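Putative prolyl-tRNA synthetase (PDB 5XIL) probably catalyses the ATP-dependent attachment of L-proline to tRNA(Pro), releasing AMP and diphosphate, as a class II aminoacyl-tRNA synthetase. Local coordinates at residues A[22-26]-A[346-350]; A[171-175]-A[229-233]; A[363-368]-A[380-384]. One frame throughout, in Å; residues are numbered along the deposited sequence.

Contact 1 of 3, residues A[22-26]-A[346-350]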
loop_
_atom_site.group_PDB
_atom_site.type_symbol
_atom_site.label_atom_id
_atom_site.label_comp_id
_atom_site.label_asym_id
_atom_site.label_seq_id
_atom_site.Cartn_x
_atom_site.Cartn_y
_atom_site.Cartn_z
ATOM N N THR A 22 11.885 -12.146 18.240
ATOM C CA THR A 22 13.182 -12.502 17.637
ATOM C C THR A 22 13.166 -13.886 17.022
ATOM O O THR A 22 13.500 -14.032 15.873
ATOM C CB THR A 22 14.334 -12.355 18.651
ATOM O OG1 THR A 22 14.045 -13.136 19.796
ATOM C CG2 THR A 22 14.440 -11.002 19.141
ATOM N N LYS A 23 12.751 -14.894 17.792
ATOM C CA LYS A 23 12.700 -16.291 17.340
ATOM C C LYS A 23 11.678 -16.501 16.251
ATOM O O LYS A 23 11.892 -17.294 15.388
ATOM C CB LYS A 23 12.459 -17.264 18.520
ATOM C CG LYS A 23 13.700 -17.524 19.362
ATOM C CD LYS A 23 13.299 -18.357 20.567
ATOM C CE LYS A 23 14.451 -19.048 21.282
ATOM N NZ LYS A 23 13.954 -19.621 22.593
ATOM N N ALA A 24 10.596 -15.726 16.233
ATOM C CA ALA A 24 9.566 -15.844 15.184
ATOM C C ALA A 24 9.947 -15.050 13.941
ATOM O O ALA A 24 9.193 -15.021 12.968
ATOM C CB ALA A 24 8.203 -15.411 15.697
ATOM N N GLU A 25 11.142 -14.467 13.940
ATOM C CA GLU A 25 11.628 -13.694 12.794
ATOM C C GLU A 25 10.795 -12.503 12.434
ATOM O O GLU A 25 10.643 -12.225 11.272
ATOM C CB GLU A 25 11.839 -14.591 11.568
ATOM C CG GLU A 25 12.805 -15.686 11.930
ATOM C CD GLU A 25 13.021 -16.693 10.808
ATOM O OE1 GLU A 25 12.077 -17.076 10.068
ATOM O OE2 GLU A 25 14.157 -17.099 10.733
ATOM N N MET A 26 10.243 -11.809 13.438
ATOM C CA MET A 26 9.452 -10.665 13.234
ATOM C C MET A 26 10.248 -9.388 13.136
ATOM O O MET A 26 9.903 -8.522 12.355
ATOM C CB MET A 26 8.379 -10.517 14.300
ATOM C CG MET A 26 7.377 -11.663 14.179
ATOM S SD MET A 26 6.076 -11.720 15.427
ATOM C CE MET A 26 4.795 -10.720 14.725
ATOM N N HIS A 346 10.186 -24.736 15.097
ATOM C CA HIS A 346 10.431 -23.537 14.371
ATOM C C HIS A 346 9.130 -22.854 13.942
ATOM O O HIS A 346 8.933 -21.668 14.136
ATOM C CB HIS A 346 11.289 -23.844 13.142
ATOM C CG HIS A 346 11.460 -22.688 12.201
ATOM N ND1 HIS A 346 12.355 -21.657 12.420
ATOM C CD2 HIS A 346 10.881 -22.428 10.998
ATOM C CE1 HIS A 346 12.288 -20.808 11.426
ATOM N NE2 HIS A 346 11.414 -21.256 10.547
ATOM N N TRP A 347 8.248 -23.607 13.293
ATOM C CA TRP A 347 6.932 -23.080 12.864
ATOM C C TRP A 347 5.946 -22.885 14.009
ATOM O O TRP A 347 5.058 -22.023 13.910
ATOM C CB TRP A 347 6.338 -23.990 11.774
ATOM C CG TRP A 347 7.229 -23.940 10.499
ATOM C CD1 TRP A 347 8.125 -24.905 10.051
ATOM C CD2 TRP A 347 7.391 -22.818 9.614
ATOM N NE1 TRP A 347 8.768 -24.455 8.956
ATOM C CE2 TRP A 347 8.346 -23.186 8.648
ATOM C CE3 TRP A 347 6.779 -21.575 9.508
ATOM C CZ2 TRP A 347 8.734 -22.339 7.610
ATOM C CZ3 TRP A 347 7.154 -20.717 8.437
ATOM C CH2 TRP A 347 8.116 -21.105 7.521
ATOM N N GLU A 348 6.073 -23.673 15.073
ATOM C CA GLU A 348 5.310 -23.450 16.293
ATOM C C GLU A 348 5.626 -22.099 16.874
ATOM O O GLU A 348 4.728 -21.338 17.251
ATOM C CB GLU A 348 5.628 -24.514 17.342
ATOM C CG GLU A 348 4.806 -24.389 18.614
ATOM C CD GLU A 348 4.834 -25.663 19.422
ATOM O OE1 GLU A 348 5.796 -25.877 20.189
ATOM O OE2 GLU A 348 3.909 -26.469 19.246
ATOM N N VAL A 349 6.916 -21.813 16.963
ATOM C CA VAL A 349 7.318 -20.559 17.537
ATOM C C VAL A 349 6.851 -19.344 16.707
ATOM O O VAL A 349 6.537 -18.260 17.238
ATOM C CB VAL A 349 8.834 -20.540 17.743
ATOM C CG1 VAL A 349 9.258 -19.152 18.217
ATOM C CG2 VAL A 349 9.210 -21.610 18.792
ATOM N N LYS A 350 6.805 -19.528 15.376
ATOM C CA LYS A 350 6.332 -18.488 14.463
ATOM C C LYS A 350 4.870 -18.342 14.546
ATOM O O LYS A 350 4.340 -17.283 14.234
ATOM C CB LYS A 350 6.755 -18.747 13.022
ATOM C CG LYS A 350 8.247 -18.564 12.806
ATOM C CD LYS A 350 8.731 -19.017 11.439
ATOM C CE LYS A 350 8.217 -18.097 10.358
ATOM N NZ LYS A 350 8.922 -16.781 10.539
HETATM O O HOH W 1 10.895 -20.019 15.142
HETATM O O HOH W 2 11.288 -19.571 8.774
#

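Contact 2 of 3, residues A[171-175]-A[229-233]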
loop_
_atom_site.group_PDB
_atom_site.type_symbol
_atom_site.label_atom_id
_atom_site.label_comp_id
_atom_site.label_asym_id
_atom_site.label_seq_id
_atom_site.Cartn_x
_atom_site.Cartn_y
_atom_site.Cartn_z
ATOM N N CYS A 171 -19.232 15.489 10.323
ATOM C CA CYS A 171 -17.920 15.283 10.925
ATOM C C CYS A 171 -18.039 14.202 12.034
ATOM O O CYS A 171 -17.291 13.232 12.010
ATOM C CB CYS A 171 -17.425 16.606 11.455
ATOM S SG CYS A 171 -15.821 16.546 12.302
ATOM N N ALA A 172 -19.041 14.337 12.917
ATOM C CA ALA A 172 -19.292 13.388 14.007
ATOM C C ALA A 172 -19.594 12.011 13.514
ATOM O O ALA A 172 -19.143 11.005 14.116
ATOM C CB ALA A 172 -20.424 13.831 14.923
ATOM N N LYS A 173 -20.347 11.931 12.430
ATOM C CA LYS A 173 -20.707 10.649 11.873
ATOM C C LYS A 173 -19.458 9.923 11.329
ATOM O O LYS A 173 -19.299 8.752 11.598
ATOM C CB LYS A 173 -21.773 10.795 10.794
ATOM C CG LYS A 173 -22.037 9.580 9.910
ATOM C CD LYS A 173 -23.255 9.909 9.037
ATOM C CE LYS A 173 -23.697 8.756 8.143
ATOM N NZ LYS A 173 -22.544 8.423 7.261
ATOM N N GLU A 174 -18.567 10.651 10.674
ATOM C CA GLU A 174 -17.361 10.026 10.097
ATOM C C GLU A 174 -16.402 9.555 11.195
ATOM O O GLU A 174 -15.709 8.540 11.048
ATOM C CB GLU A 174 -16.664 10.986 9.178
ATOM C CG GLU A 174 -15.519 10.327 8.393
ATOM C CD GLU A 174 -14.771 11.295 7.502
ATOM O OE1 GLU A 174 -14.452 12.462 7.926
ATOM O OE2 GLU A 174 -14.463 10.874 6.376
ATOM N N VAL A 175 -16.308 10.360 12.250
ATOM C CA VAL A 175 -15.501 10.009 13.422
ATOM C C VAL A 175 -15.785 8.578 13.883
ATOM O O VAL A 175 -14.867 7.782 14.097
ATOM C CB VAL A 175 -15.742 11.000 14.568
ATOM C CG1 VAL A 175 -15.238 10.418 15.873
ATOM C CG2 VAL A 175 -15.006 12.311 14.303
ATOM N N THR A 229 -7.308 5.709 17.651
ATOM C CA THR A 229 -8.179 6.802 18.056
ATOM C C THR A 229 -8.686 7.537 16.849
ATOM O O THR A 229 -8.013 7.673 15.795
ATOM C CB THR A 229 -7.521 7.808 19.085
ATOM O OG1 THR A 229 -6.312 8.250 18.520
ATOM C CG2 THR A 229 -7.170 7.171 20.476
ATOM N N SER A 230 -9.876 8.100 17.050
ATOM C CA SER A 230 -10.526 8.948 16.070
ATOM C C SER A 230 -11.063 10.211 16.786
ATOM O O SER A 230 -11.900 10.069 17.705
ATOM C CB SER A 230 -11.688 8.163 15.415
ATOM O OG SER A 230 -12.352 8.933 14.386
ATOM N N HIS A 231 -10.603 11.405 16.342
ATOM C CA HIS A 231 -10.793 12.648 17.111
ATOM C C HIS A 231 -11.816 13.537 16.352
ATOM O O HIS A 231 -11.674 13.731 15.174
ATOM C CB HIS A 231 -9.478 13.416 17.181
ATOM C CG HIS A 231 -8.340 12.600 17.649
ATOM N ND1 HIS A 231 -8.269 12.123 18.922
ATOM C CD2 HIS A 231 -7.213 12.203 17.024
ATOM C CE1 HIS A 231 -7.145 11.458 19.072
ATOM N NE2 HIS A 231 -6.494 11.476 17.920
ATOM N N ASN A 232 -12.821 14.064 17.052
ATOM C CA ASN A 232 -13.612 15.171 16.576
ATOM C C ASN A 232 -12.937 16.473 17.034
ATOM O O ASN A 232 -12.882 16.760 18.242
ATOM C CB ASN A 232 -15.014 15.031 17.100
ATOM C CG ASN A 232 -15.937 16.019 16.442
ATOM O OD1 ASN A 232 -15.513 17.091 16.144
ATOM N ND2 ASN A 232 -17.187 15.651 16.221
ATOM N N LEU A 233 -12.320 17.192 16.091
ATOM C CA LEU A 233 -11.567 18.357 16.378
ATOM C C LEU A 233 -12.481 19.612 16.399
ATOM O O LEU A 233 -11.981 20.651 16.644
ATOM C CB LEU A 233 -10.436 18.598 15.367
ATOM C CG LEU A 233 -9.537 17.382 15.102
ATOM C CD1 LEU A 233 -8.536 17.611 14.036
ATOM C CD2 LEU A 233 -8.888 17.012 16.411
#

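Contact 3 of 3, residues A[363-368]-A[380-384]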
loop_
_atom_site.group_PDB
_atom_site.type_symbol
_atom_site.label_atom_id
_atom_site.label_comp_id
_atom_site.label_asym_id
_atom_site.label_seq_id
_atom_site.Cartn_x
_atom_site.Cartn_y
_atom_site.Cartn_z
ATOM N N LEU A 363 -0.133 -40.546 3.392
ATOM C CA LEU A 363 -0.176 -40.771 1.986
ATOM C C LEU A 363 -1.098 -41.989 1.628
ATOM O O LEU A 363 -2.018 -41.874 0.825
ATOM C CB LEU A 363 1.237 -41.003 1.514
ATOM C CG LEU A 363 1.477 -41.130 0.029
ATOM C CD1 LEU A 363 0.756 -40.089 -0.783
ATOM C CD2 LEU A 363 2.987 -41.070 -0.168
ATOM N N ALA A 364 -0.879 -43.109 2.289
ATOM C CA ALA A 364 -1.591 -44.354 1.951
ATOM C C ALA A 364 -3.078 -44.238 2.199
ATOM O O ALA A 364 -3.903 -44.739 1.410
ATOM C CB ALA A 364 -1.036 -45.485 2.761
ATOM N N GLU A 365 -3.451 -43.583 3.287
ATOM C CA GLU A 365 -4.848 -43.371 3.602
ATOM C C GLU A 365 -5.494 -42.112 3.028
ATOM O O GLU A 365 -6.689 -41.902 3.252
ATOM C CB GLU A 365 -5.068 -43.395 5.142
ATOM C CG GLU A 365 -4.605 -44.621 5.875
ATOM C CD GLU A 365 -5.434 -45.879 5.580
ATOM O OE1 GLU A 365 -6.555 -45.790 5.013
ATOM O OE2 GLU A 365 -4.940 -46.950 5.957
ATOM N N ARG A 366 -4.741 -41.306 2.284
ATOM C CA ARG A 366 -5.296 -40.075 1.738
ATOM C C ARG A 366 -6.002 -39.407 2.904
ATOM O O ARG A 366 -7.218 -39.212 2.891
ATOM C CB ARG A 366 -6.286 -40.377 0.614
ATOM C CG ARG A 366 -5.638 -40.876 -0.666
ATOM C CD ARG A 366 -4.514 -39.954 -1.112
ATOM N NE ARG A 366 -5.022 -38.735 -1.734
ATOM C CZ ARG A 366 -4.326 -37.982 -2.579
ATOM N NH1 ARG A 366 -3.087 -38.320 -2.906
ATOM N NH2 ARG A 366 -4.868 -36.888 -3.097
ATOM N N SER A 367 -5.214 -39.058 3.914
ATOM C CA SER A 367 -5.726 -38.469 5.140
ATOM C C SER A 367 -4.636 -37.669 5.864
ATOM O O SER A 367 -3.682 -38.232 6.389
ATOM C CB SER A 367 -6.237 -39.520 6.103
ATOM O OG SER A 367 -6.766 -38.940 7.315
ATOM N N LEU A 368 -4.838 -36.348 5.930
ATOM C CA LEU A 368 -3.764 -35.455 6.417
ATOM C C LEU A 368 -3.877 -35.303 7.900
ATOM O O LEU A 368 -4.945 -35.075 8.401
ATOM C CB LEU A 368 -3.961 -34.075 5.765
ATOM C CG LEU A 368 -4.041 -34.060 4.230
ATOM C CD1 LEU A 368 -4.227 -32.651 3.746
ATOM C CD2 LEU A 368 -2.791 -34.716 3.647
ATOM N N SER A 380 -7.918 -35.105 11.543
ATOM C CA SER A 380 -7.643 -35.818 10.290
ATOM C C SER A 380 -8.406 -35.131 9.212
ATOM O O SER A 380 -9.610 -34.947 9.347
ATOM C CB SER A 380 -8.043 -37.290 10.341
ATOM O OG SER A 380 -7.167 -37.931 11.220
ATOM N N VAL A 381 -7.737 -34.704 8.153
ATOM C CA VAL A 381 -8.478 -34.091 7.073
ATOM C C VAL A 381 -8.277 -34.901 5.805
ATOM O O VAL A 381 -7.149 -35.124 5.378
ATOM C CB VAL A 381 -8.026 -32.643 6.834
ATOM C CG1 VAL A 381 -8.739 -32.080 5.617
ATOM C CG2 VAL A 381 -8.300 -31.810 8.073
ATOM N N ALA A 382 -9.378 -35.288 5.171
ATOM C CA ALA A 382 -9.326 -36.109 3.927
ATOM C C ALA A 382 -8.583 -35.375 2.831
ATOM O O ALA A 382 -8.766 -34.133 2.633
ATOM C CB ALA A 382 -10.756 -36.450 3.475
ATOM N N TRP A 383 -7.734 -36.104 2.095
ATOM C CA TRP A 383 -7.007 -35.551 1.012
ATOM C C TRP A 383 -7.639 -35.936 -0.288
ATOM O O TRP A 383 -7.493 -37.091 -0.734
ATOM C CB TRP A 383 -5.571 -35.975 1.081
ATOM C CG TRP A 383 -4.696 -35.287 0.099
ATOM C CD1 TRP A 383 -5.019 -34.278 -0.760
ATOM C CD2 TRP A 383 -3.325 -35.537 -0.100
ATOM N NE1 TRP A 383 -3.945 -33.918 -1.500
ATOM C CE2 TRP A 383 -2.873 -34.639 -1.083
ATOM C CE3 TRP A 383 -2.429 -36.425 0.465
ATOM C CZ2 TRP A 383 -1.571 -34.649 -1.568
ATOM C CZ3 TRP A 383 -1.130 -36.398 0.044
ATOM C CH2 TRP A 383 -0.709 -35.526 -0.986
ATOM N N ASP A 384 -8.357 -34.980 -0.849
ATOM C CA ASP A 384 -9.211 -35.161 -2.018
ATOM C C ASP A 384 -9.562 -33.777 -2.571
ATOM O O ASP A 384 -8.921 -32.768 -2.192
ATOM C CB ASP A 384 -10.443 -36.031 -1.669
ATOM C CG ASP A 384 -11.294 -35.442 -0.529
ATOM O OD1 ASP A 384 -11.458 -34.193 -0.408
ATOM O OD2 ASP A 384 -11.803 -36.243 0.235
HETATM O O HOH W 3 -7.806 -38.933 -2.529
HETATM O O HOH W 4 -4.886 -38.219 9.689
#

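Contact 1 of 3, residues A[22-26]-A[346-350]
K350, at the C-terminal end of helix 340-350, reaches across A24 to grip the end of helix 13-23. Its CB makes no close contact with 22-26, but CG lies 3.7 Å from A24 O, against the backbone of that residue. The chain then bends at both of its last torsions (chi3 and chi4 each 69°), so that CD and CE turn past the E25 carboxylate and CE comes within 4.0 Å of E25 OE1. NZ ends between two acceptors. It donates to A24 O at 3.0 Å, from well above the carbonyl plane, and to E25 OE1 at 3.2 Å, a salt bridge on the anti lone pair of that oxygen. E25, at positive phi (61°) in the Schellman motif that ends helix 13-23, directs its CB toward helix 340-350. One residue before A24, K23 CB packs on V349 CG1 at 3.7 Å, while K23 NZ turns to D19 and G4. Water 1 donates to both K23 O and H346 O, bridging the two backbones. W41 adds a cation-pi contact to K350. A carboxylate, a carbonyl at a helix C-terminus and an aromatic face around one amine should together favour its protonated form.

Contact 2 of 3, residues A[171-175]-A[229-233]
V175 and S230 lie at the heart of a buried helix-on-strand packing contact, in which helix 168-189 covers strand 223-234. The two short segments run nearly antiparallel, at 172° between their directions, with axes 8.3 Å apart. The polar link is a single bond: S230 OG donates to V175 O at 2.8 Å, approaching in the carbonyl plane on a lone pair. With OG opposite its own backbone N (chi1 -178°), the serine hydroxyl extends to the helix. The two methyls of V175 spread along the strand. CG1 lies 3.6 Å from S230 OG, and V175 CG2 touches both H231 O at 3.7 Å and N232 CB at 3.9 Å. This is the layered build of the class II synthetase core, an antiparallel sheet backed by helices; strand 223-234 pairs there with strands 210-218 and 253-265. Further along, the N232 amide reaches the preceding helical turn, its ND2 lying 3.8 Å from A172 CA and its OD1 3.9 Å from C171 SG. Both ends of that amide have partners outside the two segments, ND2 the Y210 hydroxyl and OD1 the backbone N of G234. H231, pointing away from the helix, bonds T211 through ND1.

Contact 3 of 3, residues A[363-368]-A[380-384]
S367 and L368 pair antiparallel with A382 and V381: S367-A382 is a non-hydrogen-bonded pair, while L368-V381 is hydrogen-bonded, with L368 N to V381 O at 2.7 Å and V381 N to L368 O at 2.8 Å. One step outward W383 N donates almost straight (176°) to R366 O, although it approaches from above the carbonyl plane. R366 leaves helix 360-365 through a Schellman motif. Its chain, bent at chi2 and chi3, folds back so that the guanidinium lies flat on the W383 indole, the planes 12° apart and the centres 3.8 Å apart. This is also a cation-pi contact, over the face of the five-membered ring. R366 NE donates to W383 O at 3.1 Å, close to the guanidinium plane, which together with the stack restrains the group. L368 CD2 meets the benzo part of the indole obliquely at CE3, 3.6 Å away, and L363 CD1 approaches CZ3. The ring also touches S315 and L319 of helix 306-325, and its NE1 bonds E322. Beside S367, water 4 joins the hydroxyls of S367 and S380. Such a beta hairpin, with strand 378-382 outermost within the chain, ends the five-stranded mixed sheet of the anticodon-binding domain.

Overall arrangement
From the N terminus, residues 22-26 open the longest loop, which contact 1 closes 319 residues later at helix 340-350. This ties the end of the N-terminal helix 13-23 to the anticodon-binding domain. Contact 2 is nested inside that loop: it opens at 171-175 and closes at 229-233 after 53 residues, within the class II core. Contact 3 follows in series, a local hairpin closure across 11 residues beyond the end of contact 1. None cross and none touch. Contacts 1 and 3 lie on the same side of the chain's centre, their centres about 28 Å apart, whereas contact 2 is on the opposite side, its centre about 38 Å from that of contact 1 and about 52 Å from that of contact 3.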